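PDB 4FB5: probable oxidoreductase protein from Rhizobium etli, which probably acts as a nucleotide-dependent oxidoreductase of the Gfo/Idh/MocA family, although its substrate and reaction are not established. Local coordinates for residues A41-A46 with D344-E349; G68-R73 with E80-D85; R164-D169 with F303-A308; V212-L217 with A267-N272. All blocks are in the same frame, centred on the assembly; numbering follows the deposited sequence.

Interaction 1 (A41-A46 with D344-E349)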
# COMPACT_ATOMS: atom_id res chain seq x y z
N ALA A 41 -24.47 17.29 -16.39
CA ALA A 41 -24.63 18.74 -16.36
C ALA A 41 -23.31 19.45 -16.00
O ALA A 41 -22.96 20.47 -16.59
CB ALA A 41 -25.78 19.14 -15.42
N LEU A 42 -22.57 18.88 -15.06
CA LEU A 42 -21.35 19.46 -14.63
C LEU A 42 -20.33 19.35 -15.75
O LEU A 42 -19.47 20.23 -15.93
CB LEU A 42 -20.84 18.71 -13.42
CG LEU A 42 -21.44 19.07 -12.06
CD1 LEU A 42 -20.84 18.14 -11.02
CD2 LEU A 42 -21.19 20.51 -11.72
N ALA A 43 -20.42 18.27 -16.49
CA ALA A 43 -19.52 18.06 -17.59
C ALA A 43 -19.76 19.13 -18.67
O ALA A 43 -18.81 19.86 -19.06
CB ALA A 43 -19.64 16.62 -18.15
N TRP A 44 -21.00 19.24 -19.13
CA TRP A 44 -21.35 20.21 -20.20
C TRP A 44 -20.96 21.63 -19.75
O TRP A 44 -20.41 22.43 -20.54
CB TRP A 44 -22.84 20.15 -20.59
CG TRP A 44 -23.27 18.96 -21.42
CD1 TRP A 44 -24.17 17.98 -21.06
CD2 TRP A 44 -22.82 18.63 -22.73
NE1 TRP A 44 -24.31 17.05 -22.09
CE2 TRP A 44 -23.49 17.45 -23.13
CE3 TRP A 44 -21.91 19.21 -23.62
CZ2 TRP A 44 -23.28 16.85 -24.37
CZ3 TRP A 44 -21.71 18.62 -24.86
CH2 TRP A 44 -22.39 17.46 -25.23
N ASN A 45 -21.17 21.92 -18.47
CA ASN A 45 -20.84 23.24 -17.95
C ASN A 45 -19.34 23.49 -17.85
O ASN A 45 -18.95 24.61 -17.53
CB ASN A 45 -21.54 23.45 -16.61
CG ASN A 45 -21.31 24.82 -16.02
OD1 ASN A 45 -21.66 25.85 -16.62
ND2 ASN A 45 -20.76 24.86 -14.79
N ALA A 46 -18.49 22.51 -18.13
CA ALA A 46 -17.06 22.70 -17.83
C ALA A 46 -16.09 22.38 -18.93
O ALA A 46 -14.97 22.85 -18.90
CB ALA A 46 -16.68 21.94 -16.58
N ASP A 344 -14.22 14.32 -13.09
CA ASP A 344 -13.29 14.71 -14.12
C ASP A 344 -13.37 13.77 -15.35
O ASP A 344 -13.20 14.20 -16.50
CB ASP A 344 -11.88 14.89 -13.53
CG ASP A 344 -11.82 16.09 -12.51
OD1 ASP A 344 -12.54 17.12 -12.73
OD2 ASP A 344 -11.05 16.02 -11.49
N LEU A 345 -13.70 12.50 -15.11
CA LEU A 345 -13.80 11.55 -16.21
C LEU A 345 -15.00 11.79 -17.11
O LEU A 345 -15.01 11.34 -18.25
CB LEU A 345 -13.92 10.14 -15.66
CG LEU A 345 -12.88 9.65 -14.68
CD1 LEU A 345 -13.39 8.37 -14.10
CD2 LEU A 345 -11.55 9.44 -15.36
N LYS A 346 -16.03 12.44 -16.59
CA LYS A 346 -17.19 12.72 -17.40
C LYS A 346 -16.91 13.91 -18.32
O LYS A 346 -17.42 13.94 -19.43
CB LYS A 346 -18.43 12.98 -16.57
CG LYS A 346 -19.73 12.42 -17.20
CD LYS A 346 -19.72 10.89 -17.20
CE LYS A 346 -20.87 10.26 -17.99
NZ LYS A 346 -21.08 8.81 -17.60
N ILE A 347 -16.08 14.85 -17.87
CA ILE A 347 -15.70 16.02 -18.65
C ILE A 347 -14.90 15.59 -19.89
O ILE A 347 -15.15 16.05 -21.00
CB ILE A 347 -14.83 16.98 -17.80
CG1 ILE A 347 -15.61 17.55 -16.63
CG2 ILE A 347 -14.24 18.07 -18.67
CD1 ILE A 347 -14.77 18.40 -15.67
N ILE A 348 -13.94 14.70 -19.69
CA ILE A 348 -13.14 14.15 -20.78
C ILE A 348 -14.07 13.41 -21.76
O ILE A 348 -14.01 13.62 -22.96
CB ILE A 348 -12.09 13.22 -20.21
CG1 ILE A 348 -11.05 14.04 -19.46
CG2 ILE A 348 -11.46 12.38 -21.28
CD1 ILE A 348 -10.24 13.26 -18.43
N GLU A 349 -14.94 12.55 -21.25
CA GLU A 349 -15.91 11.87 -22.13
C GLU A 349 -16.78 12.88 -22.92
O GLU A 349 -17.01 12.70 -24.09
CB GLU A 349 -16.79 10.93 -21.31
CG GLU A 349 -17.79 10.16 -22.13
CD GLU A 349 -18.52 9.12 -21.32
OE1 GLU A 349 -19.66 9.44 -20.90
OE2 GLU A 349 -17.96 7.99 -21.10
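Ile347 and Ala43 contribute most of the buried surface here, with Ala46 as a smaller third partner. The two helices come close enough at this point for the CA atoms of Ala43 and Ile347 to lie 4.5 Å apart, a spacing that the small alanine side chain permits. Ala43 CB points at the facing helix and rests against its backbone, 3.7 Å from Lys346 O and 4.0 Å from Ile347 N, while its contact with Lys346 CB is 4.1 Å. Ile347 carries CG1 beside its own backbone N and anti to its carbonyl carbon (chi1 -65°). This runs the CG1-CD1 branch along the alanines, with CG1 over Ala43 CA and CD1 4.1 Å from Ala46 CB. Helix 35-44 begins within what looks like the glycine-rich turn of a Rossmann fold (Gly32, Gly34 and Gly37), whereas helix 344-358 comes from late in the chain and packs back onto this nucleotide-binding type of domain. Ala46 also stands at the N-cap position before helix 47-51. Lys346 sets out toward Ala43 but bends at chi2 (68°), and its NZ leaves the contact for a salt bridge with Glu124 and a hydrogen bond to Asn153. On the flank of helix 35-44, Asn45 O receives a hydrogen bond from Asn45 ND2 of the second subunit, and Leu42 packs on Thr49 of that same subunit.

Interaction 2 (G68-R73 with E80-D85)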
# COMPACT_ATOMS: atom_id res chain seq x y z
N GLY A 68 -42.82 18.57 -11.87
CA GLY A 68 -42.29 19.93 -12.15
C GLY A 68 -41.27 20.42 -11.13
O GLY A 68 -41.29 21.58 -10.72
N LEU A 69 -40.40 19.51 -10.71
CA LEU A 69 -39.24 19.87 -9.92
C LEU A 69 -38.18 20.22 -10.94
O LEU A 69 -37.11 20.74 -10.61
CB LEU A 69 -38.79 18.69 -9.06
CG LEU A 69 -37.38 18.15 -9.33
CD1 LEU A 69 -37.09 16.94 -8.45
CD2 LEU A 69 -37.22 17.80 -10.80
N ALA A 70 -38.50 19.93 -12.20
CA ALA A 70 -37.63 20.25 -13.31
C ALA A 70 -37.23 21.72 -13.24
O ALA A 70 -36.08 22.07 -13.48
CB ALA A 70 -38.32 19.95 -14.63
N GLU A 71 -38.19 22.58 -12.91
CA GLU A 71 -37.87 24.01 -12.75
C GLU A 71 -36.89 24.31 -11.60
O GLU A 71 -36.14 25.29 -11.66
CB GLU A 71 -39.13 24.87 -12.63
CG GLU A 71 -39.57 25.53 -13.95
CD GLU A 71 -40.91 24.99 -14.49
OE1 GLU A 71 -41.61 24.26 -13.75
OE2 GLU A 71 -41.26 25.32 -15.66
N ALA A 72 -36.91 23.48 -10.57
CA ALA A 72 -35.99 23.61 -9.44
C ALA A 72 -34.57 23.24 -9.84
O ALA A 72 -33.63 24.01 -9.61
CB ALA A 72 -36.46 22.74 -8.26
N ARG A 73 -34.42 22.05 -10.44
CA ARG A 73 -33.13 21.54 -10.89
C ARG A 73 -32.57 22.39 -12.01
O ARG A 73 -31.35 22.55 -12.14
CB ARG A 73 -33.27 20.11 -11.39
CG ARG A 73 -33.62 19.08 -10.34
CD ARG A 73 -32.46 18.75 -9.41
NE ARG A 73 -32.87 17.73 -8.45
CZ ARG A 73 -32.05 17.07 -7.65
NH1 ARG A 73 -30.73 17.32 -7.67
NH2 ARG A 73 -32.54 16.15 -6.83
N GLU A 80 -31.93 26.92 -19.32
CA GLU A 80 -32.89 27.98 -19.64
C GLU A 80 -34.34 27.51 -19.48
O GLU A 80 -35.12 28.13 -18.75
CB GLU A 80 -32.60 28.55 -21.03
CG GLU A 80 -31.26 29.34 -21.09
CD GLU A 80 -30.60 29.45 -22.49
OE1 GLU A 80 -31.33 29.53 -23.51
OE2 GLU A 80 -29.35 29.48 -22.57
N LYS A 81 -34.68 26.39 -20.10
CA LYS A 81 -36.03 25.86 -20.06
C LYS A 81 -36.09 24.57 -19.24
O LYS A 81 -35.15 23.79 -19.26
CB LYS A 81 -36.52 25.57 -21.48
CG LYS A 81 -36.51 26.78 -22.41
CD LYS A 81 -36.39 26.37 -23.86
CE LYS A 81 -35.68 27.46 -24.65
NZ LYS A 81 -35.61 27.06 -26.08
N ALA A 82 -37.22 24.37 -18.55
CA ALA A 82 -37.61 23.08 -17.94
C ALA A 82 -38.88 22.50 -18.66
O ALA A 82 -39.44 23.17 -19.56
CB ALA A 82 -37.87 23.27 -16.47
N THR A 83 -39.30 21.28 -18.29
CA THR A 83 -40.56 20.60 -18.72
C THR A 83 -40.59 19.21 -18.14
O THR A 83 -39.56 18.69 -17.74
CB THR A 83 -40.72 20.38 -20.24
OG1 THR A 83 -39.43 20.26 -20.85
CG2 THR A 83 -41.56 21.50 -20.92
N ALA A 84 -41.77 18.59 -18.12
CA ALA A 84 -41.89 17.20 -17.66
C ALA A 84 -42.35 16.30 -18.81
O ALA A 84 -42.71 15.14 -18.62
CB ALA A 84 -42.82 17.10 -16.44
N ASP A 85 -42.32 16.88 -20.00
CA ASP A 85 -42.51 16.15 -21.23
C ASP A 85 -41.15 16.09 -21.94
O ASP A 85 -40.59 17.11 -22.35
CB ASP A 85 -43.58 16.84 -22.10
CG ASP A 85 -43.74 16.21 -23.50
OD1 ASP A 85 -42.98 15.25 -23.85
OD2 ASP A 85 -44.62 16.67 -24.25
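Near its beginning, helix 70-77 passes the weakly bonded strand 81-83 with the CA atoms of Glu71 and Ala82 5.3 Å apart, so that main chain of the helix is itself part of the interface. Ala82 is the central side chain. Its CB points at the helix and meets the peptide that joins Ala70 to Glu71, at 3.6 Å from both Ala70 C and Glu71 N. Ala70 CB faces back toward the strand, lying 3.8 Å from Ala82 CB and 3.6 Å from Thr83 O, and these two methyl groups form the apolar centre of the contact. Helix 70-77 links strands 58-63 and 81-83, neighbours in the parallel sheet, and the three elements make a beta-alpha-beta crossover of the Rossmann type, with 81-83 as the outermost strand on its side of the sheet within the chain. The Glu71 side chain bends at chi2 (113°) and folds over Ala82: CG is 3.8 Å from Ala82 CB, with CD and OE2 each at 4.0 Å. It is thus the aliphatic part as well as one carboxylate oxygen that covers the methyl, at a margin where Glu71 itself is exposed. Thr83 directs its side chain away from the helix, and its OG1 is hydrogen-bonded to His61 NE2. Lys81 likewise turns from the helix to pack on Val60 and His61, and its NZ forms a salt bridge with Glu94.

Interaction 3 (R164-D169 with F303-A308)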
# COMPACT_ATOMS: atom_id res chain seq x y z
N ARG A 164 -3.03 2.01 -22.37
CA ARG A 164 -3.22 1.60 -23.76
C ARG A 164 -1.98 1.88 -24.57
O ARG A 164 -1.53 0.99 -25.28
CB ARG A 164 -4.34 2.37 -24.39
CG ARG A 164 -4.98 1.64 -25.48
CD ARG A 164 -6.12 2.46 -25.96
NE ARG A 164 -5.80 3.12 -27.22
CZ ARG A 164 -6.24 2.69 -28.39
NH1 ARG A 164 -7.00 1.61 -28.48
NH2 ARG A 164 -5.91 3.35 -29.48
N LYS A 165 -1.44 3.08 -24.44
CA LYS A 165 -0.21 3.45 -25.11
C LYS A 165 0.98 2.53 -24.77
O LYS A 165 1.59 1.95 -25.69
CB LYS A 165 0.14 4.92 -24.85
CG LYS A 165 1.38 5.49 -25.61
CD LYS A 165 1.53 7.03 -25.37
CE LYS A 165 2.98 7.52 -25.53
NZ LYS A 165 3.59 7.20 -26.89
N LEU A 166 1.31 2.36 -23.49
CA LEU A 166 2.37 1.40 -23.17
C LEU A 166 2.13 0.01 -23.80
O LEU A 166 3.03 -0.58 -24.41
CB LEU A 166 2.54 1.23 -21.68
CG LEU A 166 2.76 2.47 -20.83
CD1 LEU A 166 2.82 2.07 -19.36
CD2 LEU A 166 4.01 3.09 -21.26
N VAL A 167 0.92 -0.51 -23.67
CA VAL A 167 0.62 -1.82 -24.25
C VAL A 167 0.82 -1.81 -25.78
O VAL A 167 1.51 -2.70 -26.33
CB VAL A 167 -0.80 -2.30 -23.92
CG1 VAL A 167 -1.04 -3.59 -24.59
CG2 VAL A 167 -0.93 -2.49 -22.47
N GLY A 168 0.24 -0.80 -26.45
CA GLY A 168 0.33 -0.68 -27.89
C GLY A 168 1.78 -0.70 -28.35
O GLY A 168 2.11 -1.31 -29.37
N ASP A 169 2.65 -0.05 -27.58
CA ASP A 169 4.00 0.16 -27.99
C ASP A 169 4.89 -1.01 -27.63
O ASP A 169 6.12 -0.88 -27.48
CB ASP A 169 4.54 1.44 -27.35
CG ASP A 169 3.90 2.70 -27.92
OD1 ASP A 169 2.85 2.58 -28.62
OD2 ASP A 169 4.45 3.81 -27.64
N PHE A 303 -0.84 3.85 -11.41
CA PHE A 303 -0.77 2.48 -11.83
C PHE A 303 0.62 2.00 -11.63
O PHE A 303 1.50 2.76 -11.37
CB PHE A 303 -1.23 2.27 -13.24
CG PHE A 303 -0.29 2.81 -14.24
CD1 PHE A 303 0.50 1.92 -15.00
CD2 PHE A 303 -0.21 4.18 -14.46
CE1 PHE A 303 1.40 2.41 -15.94
CE2 PHE A 303 0.66 4.68 -15.40
CZ PHE A 303 1.47 3.79 -16.15
N GLU A 304 0.78 0.70 -11.70
CA GLU A 304 2.03 0.07 -11.39
C GLU A 304 2.47 -0.69 -12.62
O GLU A 304 1.67 -1.42 -13.18
CB GLU A 304 1.86 -0.91 -10.23
CG GLU A 304 1.47 -0.32 -8.93
CD GLU A 304 1.56 -1.34 -7.80
OE1 GLU A 304 2.68 -1.80 -7.47
OE2 GLU A 304 0.51 -1.71 -7.22
N LEU A 305 3.73 -0.51 -13.02
CA LEU A 305 4.28 -1.07 -14.25
C LEU A 305 5.57 -1.83 -14.00
O LEU A 305 6.49 -1.27 -13.42
CB LEU A 305 4.56 0.05 -15.27
CG LEU A 305 5.45 -0.32 -16.46
CD1 LEU A 305 4.68 -1.10 -17.43
CD2 LEU A 305 6.02 0.89 -17.17
N TYR A 306 5.62 -3.08 -14.42
CA TYR A 306 6.82 -3.92 -14.23
C TYR A 306 7.50 -4.25 -15.53
O TYR A 306 6.85 -4.81 -16.42
CB TYR A 306 6.49 -5.25 -13.58
CG TYR A 306 7.71 -6.09 -13.33
CD1 TYR A 306 8.24 -6.19 -12.05
CD2 TYR A 306 8.38 -6.75 -14.38
CE1 TYR A 306 9.36 -6.95 -11.78
CE2 TYR A 306 9.49 -7.53 -14.15
CZ TYR A 306 9.98 -7.64 -12.84
OH TYR A 306 11.07 -8.40 -12.58
N GLN A 307 8.80 -3.95 -15.62
CA GLN A 307 9.54 -4.21 -16.83
C GLN A 307 10.67 -5.16 -16.66
O GLN A 307 11.60 -4.85 -16.00
CB GLN A 307 10.10 -2.94 -17.33
CG GLN A 307 9.10 -2.22 -18.12
CD GLN A 307 9.65 -0.89 -18.59
OE1 GLN A 307 9.62 0.08 -17.85
NE2 GLN A 307 10.16 -0.86 -19.81
N ALA A 308 10.61 -6.31 -17.32
CA ALA A 308 11.68 -7.27 -17.31
C ALA A 308 12.83 -6.69 -18.13
O ALA A 308 13.04 -7.08 -19.27
CB ALA A 308 11.18 -8.57 -17.94
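Two first torsions do much to bring Leu166 and Phe303 together. In Leu166, CG stands anti to the carbonyl carbon and beside the backbone N (chi1 -53°), which sends the isobutyl group out from the helix toward the strand. Phe303 has CG between its backbone N and carbonyl carbon (chi1 71°), and with the ring so placed its CE1-CZ edge faces the Leu166 methyl. All the touching on the helix side is done by one atom, Leu166 CD1. It reaches the Phe303 ring at its edge, near the ring plane, 3.7 Å from Phe303 CE1 and 3.9 Å from Phe303 CZ, the two side chains approaching from opposite directions. The same methyl is met by both branches of Leu305, at 4.1 Å from Leu305 CD2 and 4.2 Å from Leu305 CD1. The CA atoms of Leu166 and Leu305 are 9.5 Å apart, and the ends of the side chains span the distance. The contact is wholly apolar and buried. At the end of the helix, Lys165 NZ and Asp169 OD2 form a salt bridge of 3.6 Å between two exposed residues. Phe303 also packs on Val159, His162 and Ile163, so helix 158-168 packs on the large sheet of the C-terminal domain here. Strand 302-307 runs antiparallel between strands 291-296 and 316-321, and Glu314 of the fourth subunit packs on Leu166 and Leu305.

Interaction 4 (V212-L217 with A267-N272)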
# COMPACT_ATOMS: atom_id res chain seq x y z
N VAL A 212 -20.05 -4.51 -17.78
CA VAL A 212 -19.92 -3.70 -18.99
C VAL A 212 -18.75 -2.71 -18.92
O VAL A 212 -18.08 -2.45 -19.94
CB VAL A 212 -21.27 -3.02 -19.39
CG1 VAL A 212 -22.27 -4.08 -19.76
CG2 VAL A 212 -21.86 -2.20 -18.26
N HIS A 213 -18.49 -2.19 -17.73
CA HIS A 213 -17.31 -1.36 -17.53
C HIS A 213 -16.00 -2.13 -17.78
O HIS A 213 -15.19 -1.76 -18.66
CB HIS A 213 -17.35 -0.74 -16.15
CG HIS A 213 -18.40 0.29 -15.99
ND1 HIS A 213 -18.45 1.43 -16.77
CD2 HIS A 213 -19.44 0.37 -15.13
CE1 HIS A 213 -19.49 2.16 -16.41
NE2 HIS A 213 -20.11 1.54 -15.42
N PRO A 214 -15.76 -3.19 -16.99
CA PRO A 214 -14.54 -3.93 -17.30
C PRO A 214 -14.49 -4.39 -18.76
O PRO A 214 -13.43 -4.34 -19.36
CB PRO A 214 -14.58 -5.11 -16.31
CG PRO A 214 -15.80 -4.96 -15.47
CD PRO A 214 -16.32 -3.56 -15.68
N LEU A 215 -15.61 -4.81 -19.35
CA LEU A 215 -15.54 -5.15 -20.78
C LEU A 215 -15.27 -3.90 -21.60
O LEU A 215 -14.49 -3.95 -22.56
CB LEU A 215 -16.80 -5.80 -21.31
CG LEU A 215 -17.42 -6.99 -20.63
CD1 LEU A 215 -18.61 -7.33 -21.48
CD2 LEU A 215 -16.45 -8.17 -20.53
N SER A 216 -15.88 -2.78 -21.23
CA SER A 216 -15.53 -1.59 -21.97
C SER A 216 -14.04 -1.39 -21.85
O SER A 216 -13.40 -0.99 -22.83
CB SER A 216 -16.32 -0.37 -21.52
OG SER A 216 -15.85 0.21 -20.33
N LEU A 217 -13.44 -1.72 -20.69
CA LEU A 217 -11.99 -1.55 -20.61
C LEU A 217 -11.22 -2.54 -21.48
O LEU A 217 -10.29 -2.13 -22.19
CB LEU A 217 -11.47 -1.55 -19.17
CG LEU A 217 -11.89 -0.36 -18.30
CD1 LEU A 217 -11.57 -0.70 -16.84
CD2 LEU A 217 -11.25 0.98 -18.73
N ALA A 267 -8.53 -14.30 -20.37
CA ALA A 267 -8.94 -13.24 -19.47
C ALA A 267 -9.89 -13.77 -18.41
O ALA A 267 -10.65 -14.67 -18.68
CB ALA A 267 -9.54 -12.07 -20.25
N VAL A 268 -9.79 -13.28 -17.19
CA VAL A 268 -10.76 -13.61 -16.15
C VAL A 268 -11.43 -12.32 -15.78
O VAL A 268 -10.75 -11.31 -15.63
CB VAL A 268 -10.11 -14.20 -14.91
CG1 VAL A 268 -11.16 -14.63 -13.91
CG2 VAL A 268 -9.28 -15.40 -15.30
N LEU A 269 -12.76 -12.36 -15.68
CA LEU A 269 -13.60 -11.23 -15.22
C LEU A 269 -14.42 -11.64 -13.97
O LEU A 269 -14.99 -12.72 -13.89
CB LEU A 269 -14.53 -10.76 -16.32
CG LEU A 269 -15.24 -9.42 -16.16
CD1 LEU A 269 -15.39 -8.81 -17.54
CD2 LEU A 269 -16.60 -9.48 -15.43
N MSE A 270 -14.44 -10.77 -12.98
CA MSE A 270 -15.15 -11.01 -11.73
C MSE A 270 -15.87 -9.71 -11.48
O MSE A 270 -15.27 -8.64 -11.59
CB MSE A 270 -14.18 -11.32 -10.61
CG MSE A 270 -13.43 -12.57 -10.89
SE MSE A 270 -11.69 -12.85 -10.01
CE MSE A 270 -10.46 -11.94 -11.29
N ALA A 271 -17.17 -9.79 -11.23
CA ALA A 271 -17.98 -8.61 -10.95
C ALA A 271 -18.78 -9.00 -9.74
O ALA A 271 -19.21 -10.15 -9.62
CB ALA A 271 -18.85 -8.22 -12.12
N ASN A 272 -18.89 -8.09 -8.78
CA ASN A 272 -19.55 -8.41 -7.52
C ASN A 272 -20.15 -7.16 -6.89
O ASN A 272 -19.45 -6.16 -6.68
CB ASN A 272 -18.58 -9.13 -6.61
CG ASN A 272 -19.21 -9.64 -5.33
OD1 ASN A 272 -20.29 -9.21 -4.91
ND2 ASN A 272 -18.51 -10.57 -4.68
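The pyrrolidine ring of Pro214 meets Leu269 at its CB corner, 4.0 Å from Leu269 CD1, and the ring also touches Val180 of the adjoining strand 175-183. The flat imidazole of His213 takes no part in the contact and instead packs edge-to-face with Tyr154. Leu269 CG lies anti to its backbone N (chi1 -166°), and CD1 projects from the sheet between Pro214 and Leu215. The Leu215 and Leu269 side chains cross at about a right angle, with Leu215 CG 4.1 Å from Leu269 CD1; Leu215 CD2 is modelled nearer still, at a spacing too short to be taken literally at this resolution. This is helix-on-sheet packing within the C-terminal domain, where helix 206-221 covers strand 266-272. Met259 of strand 254-261 touches both leucines. Proline has no N-H to give, and the helix is kinked at His213 and Pro214. In the same turn, His213 O accepts both Leu217 N and Ser216 OG, the latter at 2.7 Å, in the carbonyl plane and on a lone pair. His213 O and the Ser216 hydroxyl are thus bonded within the helix, and cohesion between the two segments rests on dispersion and the burial of hydrocarbon.

In the fold
The four contacts are spread over the subunit. Interaction 2 belongs to the Rossmann-type domain, and interaction 1, its centre about 21 Å away, joins that domain to a helix from late in the chain. Interactions 3 and 4 lie about 19 Å apart, centre to centre, and both place a helix on the same mixed sheet. Interactions 2 and 3 are the farthest pair, with centres about 47 Å apart. Along the chain, interaction 1 closes a loop that contains the other three, and interaction 4 is nested within interaction 3. The nearest atoms of interactions 1 and 4 are about 7 Å apart, without touching. Of the four, interaction 1 is the one whose helix starts in the probable nucleotide-binding turn.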